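Local coordinates for protein BRIC1 (Synthetic construct, PDB 6FF6) that is a computationally designed helical repeat protein with a novel, corrugated architecture, obtained by an interface-driven design strategy, at residues Q217-A222 / A232-I237. Sequence-based numbering, arbitrary orientation.
Sequences QEQLDA and ASFEYI
Gln219 reaches across to Phe234 with its amide end: NE2 lies 4.1 Å from CD1, near the ring plane and therefore at the edge of the phenyl group. The two side chains cross at about a right angle, the amide plane turned 55° from that of the ring. With CG beside the backbone N (chi1 -75°) and the chain extended beyond it, Gln219 carries its amide across; Phe234 has CG anti to its own N (chi1 175°). The same NE2 is hydrogen-bonded to Thr183, which probably helps to keep the amide beside the ring, and Phe234 itself also touches Thr183. A second, looser approach is that of Glu218 OE1 to Ser233 OG, at 4.0 Å too long for a hydrogen bond; the serine hydroxyl is instead bonded to Asp230, just before the segment. Away from the interface, Gln217 NE2 donates to Asp221 OD1 (3.1 Å) from above the carboxylate plane and is also hydrogen-bonded to Asp135. The contact is sparse, burying 105 Å² in all, and joins consecutive helices 203-224 and 231-247. Helix 178-196 lies against both, Ile179 touching Gln219 and Phe234, while Leu220 packs on helix 125-146 and Ile237 rests on Leu208, Thr212 and Ile215 of helix 203-224.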
loop_
_atom_site.group_PDB
_atom_site.type_symbol
_atom_site.label_atom_id
_atom_site.label_comp_id
_atom_site.label_asym_id
_atom_site.label_seq_id
_atom_site.Cartn_x
_atom_site.Cartn_y
_atom_site.Cartn_z
ATOM N N GLN A 217 2.575 8.204 -25.152
ATOM C CA GLN A 217 3.238 6.900 -25.173
ATOM C C GLN A 217 4.761 7.073 -25.145
ATOM O O GLN A 217 5.447 6.381 -24.405
ATOM C CB GLN A 217 2.834 6.100 -26.418
ATOM C CG GLN A 217 3.329 4.645 -26.372
ATOM C CD GLN A 217 2.756 3.841 -25.210
ATOM O OE1 GLN A 217 1.538 3.667 -25.086
ATOM N NE2 GLN A 217 3.624 3.332 -24.339
ATOM N N GLU A 218 5.282 8.019 -25.943
ATOM C CA GLU A 218 6.719 8.345 -25.976
ATOM C C GLU A 218 7.150 8.909 -24.621
ATOM O O GLU A 218 8.256 8.594 -24.155
ATOM C CB GLU A 218 7.025 9.359 -27.070
ATOM C CG GLU A 218 6.843 8.850 -28.490
ATOM C CD GLU A 218 7.013 9.905 -29.575
ATOM O OE1 GLU A 218 7.228 11.094 -29.234
ATOM O OE2 GLU A 218 6.926 9.537 -30.770
ATOM N N GLN A 219 6.271 9.744 -23.986
ATOM C CA GLN A 219 6.539 10.333 -22.664
ATOM C C GLN A 219 6.601 9.201 -21.652
ATOM O O GLN A 219 7.571 9.113 -20.919
ATOM C CB GLN A 219 5.475 11.378 -22.268
ATOM C CG GLN A 219 5.605 12.714 -22.994
ATOM C CD GLN A 219 4.372 13.562 -22.845
ATOM O OE1 GLN A 219 3.383 13.166 -22.238
ATOM N NE2 GLN A 219 4.379 14.737 -23.413
ATOM N N LEU A 220 5.622 8.281 -21.700
ATOM C CA LEU A 220 5.583 7.083 -20.857
ATOM C C LEU A 220 6.853 6.206 -21.040
ATOM O O LEU A 220 7.526 5.886 -20.058
ATOM C CB LEU A 220 4.311 6.301 -21.152
ATOM C CG LEU A 220 4.022 5.160 -20.197
ATOM C CD1 LEU A 220 3.671 5.704 -18.789
ATOM C CD2 LEU A 220 3.011 4.137 -20.803
ATOM N N ASP A 221 7.221 5.928 -22.298
ATOM C CA ASP A 221 8.416 5.175 -22.685
ATOM C C ASP A 221 9.728 5.799 -22.202
ATOM O O ASP A 221 10.623 5.075 -21.751
ATOM C CB ASP A 221 8.439 4.938 -24.200
ATOM C CG ASP A 221 7.359 3.979 -24.709
ATOM O OD1 ASP A 221 6.674 3.330 -23.866
ATOM O OD2 ASP A 221 7.181 3.891 -25.942
ATOM N N ALA A 222 9.851 7.132 -22.289
ATOM C CA ALA A 222 11.034 7.833 -21.803
ATOM C C ALA A 222 11.175 7.551 -20.315
ATOM O O ALA A 222 12.225 7.065 -19.899
ATOM C CB ALA A 222 10.906 9.321 -22.041
ATOM N N ALA A 232 10.727 19.104 -27.158
ATOM C CA ALA A 232 10.228 19.600 -28.444
ATOM C C ALA A 232 8.803 19.124 -28.725
ATOM O O ALA A 232 7.964 19.931 -29.093
ATOM C CB ALA A 232 11.168 19.196 -29.562
ATOM N N SER A 233 8.527 17.843 -28.503
ATOM C CA SER A 233 7.199 17.239 -28.664
ATOM C C SER A 233 6.227 17.804 -27.651
ATOM O O SER A 233 5.068 18.028 -28.000
ATOM C CB SER A 233 7.262 15.726 -28.473
ATOM O OG SER A 233 7.729 15.075 -29.638
ATOM N N PHE A 234 6.698 18.027 -26.406
ATOM C CA PHE A 234 5.894 18.558 -25.322
ATOM C C PHE A 234 5.385 19.935 -25.667
ATOM O O PHE A 234 4.180 20.171 -25.555
ATOM C CB PHE A 234 6.694 18.602 -24.020
ATOM C CG PHE A 234 5.963 19.267 -22.869
ATOM C CD1 PHE A 234 4.863 18.653 -22.269
ATOM C CD2 PHE A 234 6.381 20.499 -22.375
ATOM C CE1 PHE A 234 4.216 19.248 -21.180
ATOM C CE2 PHE A 234 5.733 21.092 -21.288
ATOM C CZ PHE A 234 4.650 20.466 -20.704
ATOM N N GLU A 235 6.290 20.833 -26.111
ATOM C CA GLU A 235 5.936 22.187 -26.492
ATOM C C GLU A 235 5.006 22.195 -27.713
ATOM O O GLU A 235 4.029 22.956 -27.763
ATOM C CB GLU A 235 7.200 23.012 -26.746
ATOM C CG GLU A 235 8.038 23.269 -25.498
ATOM C CD GLU A 235 9.017 24.426 -25.570
ATOM O OE1 GLU A 235 8.952 25.222 -26.538
ATOM O OE2 GLU A 235 9.842 24.549 -24.636
ATOM N N TYR A 236 5.302 21.328 -28.689
ATOM C CA TYR A 236 4.509 21.205 -29.902
ATOM C C TYR A 236 3.057 20.812 -29.553
ATOM O O TYR A 236 2.130 21.533 -29.933
ATOM C CB TYR A 236 5.165 20.195 -30.881
ATOM C CG TYR A 236 4.235 19.678 -31.959
ATOM C CD1 TYR A 236 3.940 20.445 -33.086
ATOM C CD2 TYR A 236 3.613 18.440 -31.832
ATOM C CE1 TYR A 236 3.042 19.993 -34.054
ATOM C CE2 TYR A 236 2.710 17.982 -32.787
ATOM C CZ TYR A 236 2.433 18.757 -33.900
ATOM O OH TYR A 236 1.545 18.278 -34.833
ATOM N N ILE A 237 2.875 19.704 -28.796
ATOM C CA ILE A 237 1.546 19.211 -28.456
ATOM C C ILE A 237 0.790 20.150 -27.519
ATOM O O ILE A 237 -0.424 20.274 -27.651
ATOM C CB ILE A 237 1.565 17.741 -27.947
ATOM C CG1 ILE A 237 0.227 17.051 -28.226
ATOM C CG2 ILE A 237 2.010 17.596 -26.498
ATOM C CD1 ILE A 237 -0.025 16.783 -29.729
#